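Local atomic coordinates of hypothetical protein (Bacteroides thetaiotaomicron, PDB entry 2OBB), a protein that is of unknown function but binds magnesium and is probably a hydrolase of the haloacid dehalogenase (HAD) type. Residues Ile6-Asp11 with Leu93-Arg98; Asn72-Glu77 with Gly84-Leu89; Gly12-His17 with Phe28-Leu33. One frame throughout, in Å; residues are numbered along the deposited sequence.

Contact 1: Ile6-Asp11 with Leu93-Arg98; sequences IAVDFD and LFIDDR. With MG (magnesium ion), chain B.
Adjacent parallel strands, Ile6-Val8 and Leu93-Ile95, carry a magnesium site at their C-terminal ends. Their axes diverge by 19°, and three backbone bonds tie them, Ala7 N to Leu93 O, Ile95 N to Ala7 O at 2.8 Å, and Asp9 N to Ile95 O. On one face Ile6 CG2 meets Ile95 CD1 at 3.6 Å; on the other, Ala7 CB lies obliquely against the Phe94 ring, 3.6 Å from CD2. Beyond the strands, Asp9 OD2 and Asp97 OD1 each bind magnesium at 2.1 Å, and Asp11 contributes its backbone O at 1.9 Å; three waters complete six ligands. Thr13 OG1 is hydrogen-bonded to Asp9 OD2. With chi1 at 63°, Asp97 CG sits between its own backbone N and carbonyl carbon, which brings OD1 to the metal. Asp96 is second-shell: its carboxylate stacks on that of Asp9, planes 7° apart, while OD1 takes Arg98 N at 3.0 Å in an Asx turn and accepts a hydrogen bond from water 2. Lys88 of the second subunit bridges Asp9 OD1 and Asp96 OD2, probably offsetting their negative charge. With an alanine at Asp96, Arg98 N and water 2 would probably lose their acceptor and Lys88 of the other chain one carboxylate. Acidic residues converging on magnesium at parallel strand ends, with Asp9, Asp11 and Thr13 matching a DxDxT pattern, are consistent with the metal site of a HAD-type hydrolase.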
loop_
_atom_site.group_PDB
_atom_site.type_symbol
_atom_site.label_atom_id
_atom_site.label_comp_id
_atom_site.label_asym_id
_atom_site.label_seq_id
_atom_site.Cartn_x
_atom_site.Cartn_y
_atom_site.Cartn_z
ATOM N N ILE A 6 -0.831 -11.219 2.587
ATOM C CA ILE A 6 0.136 -10.184 2.254
ATOM C C ILE A 6 -0.055 -9.821 0.787
ATOM O O ILE A 6 0.029 -10.714 -0.071
ATOM C CB ILE A 6 1.543 -10.721 2.482
ATOM C CG1 ILE A 6 1.685 -11.188 3.955
ATOM C CG2 ILE A 6 2.591 -9.687 2.112
ATOM C CD1 ILE A 6 2.991 -11.800 4.286
ATOM N N ALA A 7 -0.309 -8.531 0.503
ATOM C CA ALA A 7 -0.363 -8.040 -0.862
ATOM C C ALA A 7 1.038 -7.646 -1.295
ATOM O O ALA A 7 1.688 -6.873 -0.607
ATOM C CB ALA A 7 -1.289 -6.846 -0.956
ATOM N N VAL A 8 1.512 -8.171 -2.418
ATOM C CA VAL A 8 2.856 -7.838 -2.874
ATOM C C VAL A 8 2.835 -7.207 -4.252
ATOM O O VAL A 8 2.314 -7.784 -5.229
ATOM C CB VAL A 8 3.832 -9.061 -2.861
ATOM C CG1 VAL A 8 5.335 -8.585 -3.013
ATOM C CG2 VAL A 8 3.653 -9.877 -1.584
ATOM N N ASP A 9 3.428 -6.026 -4.340
ATOM C CA ASP A 9 3.543 -5.344 -5.617
ATOM C C ASP A 9 4.539 -6.094 -6.499
ATOM O O ASP A 9 5.321 -6.904 -6.007
ATOM C CB ASP A 9 3.973 -3.915 -5.378
ATOM C CG ASP A 9 4.228 -3.167 -6.645
ATOM O OD1 ASP A 9 3.330 -3.130 -7.492
ATOM O OD2 ASP A 9 5.321 -2.574 -6.784
ATOM N N PHE A 10 4.504 -5.847 -7.805
ATOM C CA PHE A 10 5.452 -6.494 -8.666
ATOM C C PHE A 10 6.609 -5.568 -9.054
ATOM O O PHE A 10 7.741 -5.769 -8.559
ATOM C CB PHE A 10 4.762 -7.082 -9.896
ATOM C CG PHE A 10 5.674 -7.896 -10.771
ATOM C CD1 PHE A 10 6.247 -9.081 -10.300
ATOM C CD2 PHE A 10 5.941 -7.502 -12.083
ATOM C CE1 PHE A 10 7.083 -9.865 -11.123
ATOM C CE2 PHE A 10 6.787 -8.283 -12.915
ATOM C CZ PHE A 10 7.352 -9.458 -12.430
ATOM N N ASP A 11 6.347 -4.575 -9.923
ATOM C CA ASP A 11 7.421 -3.713 -10.429
ATOM C C ASP A 11 8.019 -2.777 -9.372
ATOM O O ASP A 11 7.301 -1.987 -8.728
ATOM C CB ASP A 11 6.967 -2.893 -11.631
ATOM C CG ASP A 11 6.334 -3.740 -12.711
ATOM O OD1 ASP A 11 7.068 -4.344 -13.524
ATOM O OD2 ASP A 11 5.088 -3.793 -12.744
ATOM N N LEU A 93 -1.393 -6.937 5.138
ATOM C CA LEU A 93 -0.107 -6.294 4.951
ATOM C C LEU A 93 0.093 -5.948 3.470
ATOM O O LEU A 93 -0.350 -6.709 2.591
ATOM C CB LEU A 93 1.001 -7.238 5.382
ATOM C CG LEU A 93 2.331 -6.617 5.804
ATOM C CD1 LEU A 93 2.191 -6.083 7.259
ATOM C CD2 LEU A 93 3.453 -7.637 5.679
ATOM N N PHE A 94 0.764 -4.817 3.214
ATOM C CA PHE A 94 1.102 -4.402 1.871
ATOM C C PHE A 94 2.622 -4.219 1.734
ATOM O O PHE A 94 3.257 -3.506 2.501
ATOM C CB PHE A 94 0.371 -3.104 1.518
ATOM C CG PHE A 94 -1.127 -3.240 1.463
ATOM C CD1 PHE A 94 -1.896 -3.121 2.615
ATOM C CD2 PHE A 94 -1.760 -3.508 0.263
ATOM C CE1 PHE A 94 -3.300 -3.231 2.566
ATOM C CE2 PHE A 94 -3.182 -3.619 0.187
ATOM C CZ PHE A 94 -3.946 -3.474 1.332
ATOM N N ILE A 95 3.197 -4.880 0.750
ATOM C CA ILE A 95 4.605 -4.706 0.446
ATOM C C ILE A 95 4.621 -4.061 -0.917
ATOM O O ILE A 95 4.219 -4.685 -1.903
ATOM C CB ILE A 95 5.365 -6.059 0.430
ATOM C CG1 ILE A 95 5.178 -6.784 1.773
ATOM C CG2 ILE A 95 6.883 -5.836 0.095
ATOM C CD1 ILE A 95 5.794 -8.172 1.829
ATOM N N ASP A 96 5.091 -2.815 -0.966
ATOM C CA ASP A 96 5.015 -2.002 -2.168
ATOM C C ASP A 96 6.152 -0.967 -2.191
ATOM O O ASP A 96 6.388 -0.251 -1.202
ATOM C CB ASP A 96 3.678 -1.294 -2.158
ATOM C CG ASP A 96 3.238 -0.861 -3.526
ATOM O OD1 ASP A 96 4.096 -0.248 -4.200
ATOM O OD2 ASP A 96 2.011 -1.064 -3.863
ATOM N N ASP A 97 6.856 -0.853 -3.306
ATOM C CA ASP A 97 8.011 0.075 -3.310
ATOM C C ASP A 97 7.522 1.512 -3.266
ATOM O O ASP A 97 8.301 2.406 -3.015
ATOM C CB ASP A 97 8.921 -0.148 -4.502
ATOM C CG ASP A 97 8.217 0.122 -5.813
ATOM O OD1 ASP A 97 7.155 -0.494 -6.049
ATOM O OD2 ASP A 97 8.711 0.961 -6.602
ATOM N N ARG A 98 6.226 1.730 -3.488
ATOM C CA ARG A 98 5.656 3.086 -3.414
ATOM C C ARG A 98 5.004 3.395 -2.074
ATOM O O ARG A 98 4.402 4.438 -1.901
ATOM C CB ARG A 98 4.677 3.357 -4.540
ATOM C CG ARG A 98 5.350 3.258 -5.903
ATOM C CD ARG A 98 4.348 3.590 -6.994
ATOM N NE ARG A 98 4.852 3.278 -8.324
ATOM C CZ ARG A 98 4.376 3.809 -9.447
ATOM N NH1 ARG A 98 3.372 4.693 -9.430
ATOM N NH2 ARG A 98 4.921 3.459 -10.593
HETATM MG MG MG B . 6.070 -0.892 -7.787
HETATM O O HOH W 1 4.627 -0.943 -9.196
HETATM O O HOH W 2 4.464 -0.030 -6.689
HETATM O O HOH W 3 6.915 0.900 -8.531
#

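Contact 2: Asn72-Glu77 with Gly84-Leu89; sequences NKDYPE and GFSRKL
Ser86 OG, which faces Asp74 OD2 at a loose 4.4 Å, donates to Lys88 O over 2.7 Å. The donor lies in the carbonyl plane, with a C=O to donor angle of 158°; Lys90 NZ adds a weak bond to the same hydroxyl. The main touch across the segments is made by Asp74 and Leu89, whose side chains slide past each other in opposite directions. Asp74 OD1 lies 3.5 Å from Leu89 CA and 3.6 Å from Leu89 CD2, and it accepts a hydrogen bond from Lys90 N, so the carboxylate grips the backbone just past the leucine. Both segments belong to the long loop that leads from strand 70-71, at one border of the parallel sheet, to strand 93-95 at the other, a crossing in keeping with a Rossmann-like HAD fold. Leu89 CG stands anti to its carbonyl carbon (chi1 -69°), and CD2 comes to 3.6 Å from Lys73 C and 4.2 Å from Asn72 C. Trp46 also packs on this leucine, Asn72 OD1 accepts from Ser47 N, and the second subunit borders Phe85-Lys88.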
loop_
_atom_site.group_PDB
_atom_site.type_symbol
_atom_site.label_atom_id
_atom_site.label_comp_id
_atom_site.label_asym_id
_atom_site.label_seq_id
_atom_site.Cartn_x
_atom_site.Cartn_y
_atom_site.Cartn_z
ATOM N N ASN A 72 -4.615 -9.854 -7.832
ATOM C CA ASN A 72 -5.489 -8.686 -7.886
ATOM C C ASN A 72 -6.922 -9.055 -7.536
ATOM O O ASN A 72 -7.880 -8.409 -7.988
ATOM C CB ASN A 72 -5.399 -7.980 -9.252
ATOM C CG ASN A 72 -3.997 -7.457 -9.552
ATOM O OD1 ASN A 72 -3.169 -7.298 -8.646
ATOM N ND2 ASN A 72 -3.719 -7.198 -10.825
ATOM N N LYS A 73 -7.061 -10.120 -6.763
ATOM C CA LYS A 73 -8.345 -10.452 -6.175
ATOM C C LYS A 73 -8.091 -10.814 -4.726
ATOM O O LYS A 73 -6.939 -11.092 -4.334
ATOM C CB LYS A 73 -8.983 -11.651 -6.871
ATOM C CG LYS A 73 -9.061 -11.618 -8.388
ATOM C CD LYS A 73 -9.792 -12.875 -8.857
ATOM C CE LYS A 73 -9.696 -13.079 -10.349
ATOM N NZ LYS A 73 -9.851 -11.761 -11.016
ATOM N N ASP A 74 -9.161 -10.806 -3.940
ATOM C CA ASP A 74 -9.090 -11.199 -2.535
ATOM C C ASP A 74 -9.060 -12.706 -2.379
ATOM O O ASP A 74 -8.613 -13.226 -1.349
ATOM C CB ASP A 74 -10.247 -10.582 -1.729
ATOM C CG ASP A 74 -9.911 -9.191 -1.239
ATOM O OD1 ASP A 74 -8.733 -8.971 -0.881
ATOM O OD2 ASP A 74 -10.798 -8.312 -1.236
ATOM N N TYR A 75 -9.542 -13.400 -3.400
ATOM C CA TYR A 75 -9.515 -14.853 -3.447
ATOM C C TYR A 75 -9.792 -15.282 -4.887
ATOM O O TYR A 75 -10.600 -14.652 -5.578
ATOM C CB TYR A 75 -10.507 -15.476 -2.447
ATOM C CG TYR A 75 -11.882 -14.841 -2.423
ATOM C CD1 TYR A 75 -12.878 -15.267 -3.298
ATOM C CD2 TYR A 75 -12.190 -13.834 -1.508
ATOM C CE1 TYR A 75 -14.140 -14.701 -3.274
ATOM C CE2 TYR A 75 -13.455 -13.260 -1.474
ATOM C CZ TYR A 75 -14.424 -13.700 -2.364
ATOM O OH TYR A 75 -15.677 -13.142 -2.354
ATOM N N PRO A 76 -9.126 -16.357 -5.333
ATOM C CA PRO A 76 -8.913 -16.699 -6.761
ATOM C C PRO A 76 -10.110 -16.877 -7.705
ATOM O O PRO A 76 -9.892 -17.259 -8.857
ATOM C CB PRO A 76 -8.099 -17.999 -6.712
ATOM C CG PRO A 76 -7.648 -18.158 -5.315
ATOM C CD PRO A 76 -8.528 -17.361 -4.433
ATOM N N GLU A 77 -11.335 -16.607 -7.246
ATOM C CA GLU A 77 -12.535 -16.694 -8.090
ATOM C C GLU A 77 -13.541 -15.584 -7.766
ATOM O O GLU A 77 -14.754 -15.789 -7.898
ATOM C CB GLU A 77 -13.233 -18.056 -7.914
ATOM C CG GLU A 77 -12.438 -19.291 -8.349
ATOM C CD GLU A 77 -12.698 -19.681 -9.805
ATOM O OE1 GLU A 77 -12.719 -20.903 -10.103
ATOM O OE2 GLU A 77 -12.891 -18.770 -10.645
ATOM N N GLY A 84 -18.950 -9.490 -1.677
ATOM C CA GLY A 84 -18.543 -8.812 -0.434
ATOM C C GLY A 84 -17.425 -7.858 -0.816
ATOM O O GLY A 84 -16.522 -7.559 -0.019
ATOM N N PHE A 85 -17.537 -7.377 -2.057
ATOM C CA PHE A 85 -16.512 -6.653 -2.813
ATOM C C PHE A 85 -16.058 -5.340 -2.193
ATOM O O PHE A 85 -16.846 -4.616 -1.563
ATOM C CB PHE A 85 -17.042 -6.372 -4.234
ATOM C CG PHE A 85 -15.963 -6.112 -5.268
ATOM C CD1 PHE A 85 -15.186 -7.159 -5.776
ATOM C CD2 PHE A 85 -15.745 -4.831 -5.765
ATOM C CE1 PHE A 85 -14.197 -6.929 -6.746
ATOM C CE2 PHE A 85 -14.750 -4.599 -6.738
ATOM C CZ PHE A 85 -13.978 -5.652 -7.219
ATOM N N SER A 86 -14.768 -5.072 -2.376
ATOM C CA SER A 86 -14.197 -3.725 -2.312
ATOM C C SER A 86 -13.096 -3.656 -3.388
ATOM O O SER A 86 -12.452 -4.662 -3.679
ATOM C CB SER A 86 -13.628 -3.440 -0.918
ATOM O OG SER A 86 -12.506 -4.278 -0.624
ATOM N N ARG A 87 -12.882 -2.495 -3.987
ATOM C CA ARG A 87 -11.831 -2.381 -4.987
ATOM C C ARG A 87 -10.428 -2.606 -4.390
ATOM O O ARG A 87 -9.602 -3.314 -4.972
ATOM C CB ARG A 87 -11.921 -1.038 -5.703
ATOM C CG ARG A 87 -11.069 -0.974 -6.932
ATOM C CD ARG A 87 -11.277 0.320 -7.671
ATOM N NE ARG A 87 -10.114 0.596 -8.505
ATOM C CZ ARG A 87 -10.041 1.552 -9.420
ATOM N NH1 ARG A 87 -11.056 2.354 -9.636
ATOM N NH2 ARG A 87 -8.933 1.704 -10.119
ATOM N N LYS A 88 -10.178 -2.036 -3.211
ATOM C CA LYS A 88 -8.919 -2.235 -2.509
ATOM C C LYS A 88 -8.926 -3.633 -1.867
ATOM O O LYS A 88 -9.916 -4.024 -1.256
ATOM C CB LYS A 88 -8.753 -1.138 -1.439
ATOM C CG LYS A 88 -7.421 -1.131 -0.715
ATOM C CD LYS A 88 -7.370 -0.017 0.328
ATOM C CE LYS A 88 -6.108 -0.092 1.179
ATOM N NZ LYS A 88 -6.218 0.717 2.451
ATOM N N LEU A 89 -7.828 -4.369 -1.997
ATOM C CA LEU A 89 -7.696 -5.675 -1.349
ATOM C C LEU A 89 -7.908 -5.603 0.154
ATOM O O LEU A 89 -7.577 -4.594 0.797
ATOM C CB LEU A 89 -6.312 -6.265 -1.579
ATOM C CG LEU A 89 -5.954 -6.703 -2.991
ATOM C CD1 LEU A 89 -4.667 -7.495 -2.946
ATOM C CD2 LEU A 89 -7.082 -7.483 -3.672
#

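Contact 3: Gly12-His17 with Phe28-Leu33; sequences GTIVEH and FAVETL
Ile14 reaches helix 29-38 with both of its branches. Its CB is 4.5 Å from Ala29 CB, too far for more than a loose touch. From there CG2 stands anti to the backbone N and approaches the first turn of the helix, 4.2 Å from Ala29 CB and 4.4 Å from Val30 CG2. The other branch starts with CG1 anti to the carbonyl carbon (chi1 -67°). CG1 comes to 3.9 Å from Leu33 CD1, and the terminal CD1 closes to 3.7 Å on the same methyl, the two side chains crossing at about a right angle. Ala29 and Leu33, four residues apart, therefore present one helix side to the isoleucine. The loop Gly12-His17 follows the metal-binding end of strand 5-8 and holds Thr13, the last residue of a DxDxT pattern consistent with HAD-type proteins. Within it Gly12 N is hydrogen-bonded to Val15 O at 2.7 Å, which folds the loop back on itself, and Thr13 OG1 also bonds to Asp97 N, linking the loop to the first shell of the magnesium. The backbone takes part in the packing too: Ile14 O lies 3.6 Å from Ala29 CB, a van der Waals contact. Around this patch Trp60 covers Ile14 and Val30 from helix 51-62, whereas Trp106 of helix 106-115 packs on Ala29 and Leu33 and uses NE1 to bond Thr13 O.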
loop_
_atom_site.group_PDB
_atom_site.type_symbol
_atom_site.label_atom_id
_atom_site.label_comp_id
_atom_site.label_asym_id
_atom_site.label_seq_id
_atom_site.Cartn_x
_atom_site.Cartn_y
_atom_site.Cartn_z
ATOM N N GLY A 12 9.338 -2.861 -9.212
ATOM C CA GLY A 12 10.050 -2.078 -8.209
ATOM C C GLY A 12 10.085 -2.773 -6.855
ATOM O O GLY A 12 10.750 -2.307 -5.936
ATOM N N THR A 13 9.353 -3.882 -6.738
ATOM C CA THR A 13 9.217 -4.607 -5.491
ATOM C C THR A 13 9.823 -6.006 -5.554
ATOM O O THR A 13 10.633 -6.360 -4.715
ATOM C CB THR A 13 7.729 -4.716 -5.066
ATOM O OG1 THR A 13 7.165 -3.405 -4.997
ATOM C CG2 THR A 13 7.575 -5.400 -3.692
ATOM N N ILE A 14 9.371 -6.811 -6.522
ATOM C CA ILE A 14 9.894 -8.151 -6.761
ATOM C C ILE A 14 10.997 -8.084 -7.843
ATOM O O ILE A 14 11.991 -8.832 -7.780
ATOM C CB ILE A 14 8.750 -9.132 -7.195
ATOM C CG1 ILE A 14 7.755 -9.380 -6.043
ATOM C CG2 ILE A 14 9.310 -10.490 -7.664
ATOM C CD1 ILE A 14 6.581 -10.260 -6.417
ATOM N N VAL A 15 10.801 -7.198 -8.844
ATOM C CA VAL A 15 11.808 -6.954 -9.884
ATOM C C VAL A 15 12.135 -5.474 -9.965
ATOM O O VAL A 15 11.323 -4.657 -9.558
ATOM C CB VAL A 15 11.345 -7.448 -11.277
ATOM C CG1 VAL A 15 11.254 -8.948 -11.288
ATOM C CG2 VAL A 15 9.988 -6.807 -11.681
ATOM N N GLU A 16 13.309 -5.126 -10.503
ATOM C CA GLU A 16 13.586 -3.740 -10.873
ATOM C C GLU A 16 12.474 -3.254 -11.792
ATOM O O GLU A 16 11.925 -4.036 -12.577
ATOM C CB GLU A 16 14.888 -3.597 -11.646
ATOM C CG GLU A 16 15.997 -4.421 -11.139
ATOM C CD GLU A 16 16.959 -3.625 -10.341
ATOM O OE1 GLU A 16 16.549 -3.057 -9.289
ATOM O OE2 GLU A 16 18.133 -3.569 -10.793
ATOM N N HIS A 17 12.170 -1.960 -11.705
ATOM C CA HIS A 17 11.050 -1.372 -12.430
ATOM C C HIS A 17 11.409 -1.142 -13.892
ATOM O O HIS A 17 12.072 -0.169 -14.210
ATOM C CB HIS A 17 10.660 -0.039 -11.787
ATOM C CG HIS A 17 9.272 0.408 -12.107
ATOM N ND1 HIS A 17 8.580 1.305 -11.312
ATOM C CD2 HIS A 17 8.429 0.060 -13.110
ATOM C CE1 HIS A 17 7.378 1.504 -11.825
ATOM N NE2 HIS A 17 7.262 0.762 -12.916
ATOM N N PHE A 28 16.849 -11.655 -3.507
ATOM C CA PHE A 28 16.171 -12.488 -2.499
ATOM C C PHE A 28 14.671 -12.278 -2.411
ATOM O O PHE A 28 14.042 -12.760 -1.463
ATOM C CB PHE A 28 16.845 -12.327 -1.130
ATOM C CG PHE A 28 18.339 -12.500 -1.209
ATOM C CD1 PHE A 28 18.897 -13.761 -1.361
ATOM C CD2 PHE A 28 19.180 -11.389 -1.183
ATOM C CE1 PHE A 28 20.293 -13.917 -1.490
ATOM C CE2 PHE A 28 20.563 -11.518 -1.290
ATOM C CZ PHE A 28 21.121 -12.792 -1.456
ATOM N N ALA A 29 14.097 -11.613 -3.413
ATOM C CA ALA A 29 12.654 -11.339 -3.387
ATOM C C ALA A 29 11.863 -12.637 -3.380
ATOM O O ALA A 29 11.127 -12.929 -2.420
ATOM C CB ALA A 29 12.229 -10.409 -4.578
ATOM N N VAL A 30 12.063 -13.444 -4.427
ATOM C CA VAL A 30 11.300 -14.690 -4.638
ATOM C C VAL A 30 11.510 -15.736 -3.518
ATOM O O VAL A 30 10.564 -16.271 -2.914
ATOM C CB VAL A 30 11.645 -15.343 -5.973
ATOM C CG1 VAL A 30 11.008 -16.710 -6.024
ATOM C CG2 VAL A 30 11.160 -14.482 -7.120
ATOM N N GLU A 31 12.762 -16.002 -3.235
ATOM C CA GLU A 31 13.093 -16.789 -2.082
ATOM C C GLU A 31 12.444 -16.323 -0.757
ATOM O O GLU A 31 12.011 -17.156 0.028
ATOM C CB GLU A 31 14.605 -16.855 -1.977
ATOM C CG GLU A 31 15.119 -17.208 -0.639
ATOM C CD GLU A 31 16.625 -17.297 -0.651
ATOM O OE1 GLU A 31 17.187 -17.521 -1.766
ATOM O OE2 GLU A 31 17.232 -17.127 0.442
ATOM N N THR A 32 12.404 -15.017 -0.497
ATOM C CA THR A 32 11.893 -14.515 0.795
ATOM C C THR A 32 10.374 -14.728 0.839
ATOM O O THR A 32 9.795 -15.090 1.877
ATOM C CB THR A 32 12.273 -12.998 1.048
ATOM O OG1 THR A 32 13.705 -12.852 1.012
ATOM C CG2 THR A 32 11.761 -12.486 2.410
ATOM N N LEU A 33 9.750 -14.507 -0.308
ATOM C CA LEU A 33 8.330 -14.685 -0.426
ATOM C C LEU A 33 7.987 -16.168 -0.240
ATOM O O LEU A 33 7.048 -16.509 0.489
ATOM C CB LEU A 33 7.826 -14.127 -1.767
ATOM C CG LEU A 33 7.740 -12.604 -1.900
ATOM C CD1 LEU A 33 7.477 -12.162 -3.371
ATOM C CD2 LEU A 33 6.672 -12.040 -0.970
#

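How the contacts relate
Contact 1 lies about 4 Å from the chain centre, contact 3 about 8 Å and contact 2 about 15 Å, centre to centre; all three are largely buried. Strand 5-8 of contact 1 is followed in the chain by the loop and helix 29-38 of contact 3, whereas contact 2 lies in the loop before strand 93-95. Contacts 2 and 3 sit on opposite sides of the chain centre, yet each touches contact 1: Leu89 CD1 lies 4.0 Å from Ala7 CB, and Ile14 CG1 3.5 Å from Asp9 O. Strand pairing and metal ligation hold contact 1, apolar packing makes contact 3, and contact 2 sets a carboxylate against a leucine. The second subunit touches contacts 1 and 2.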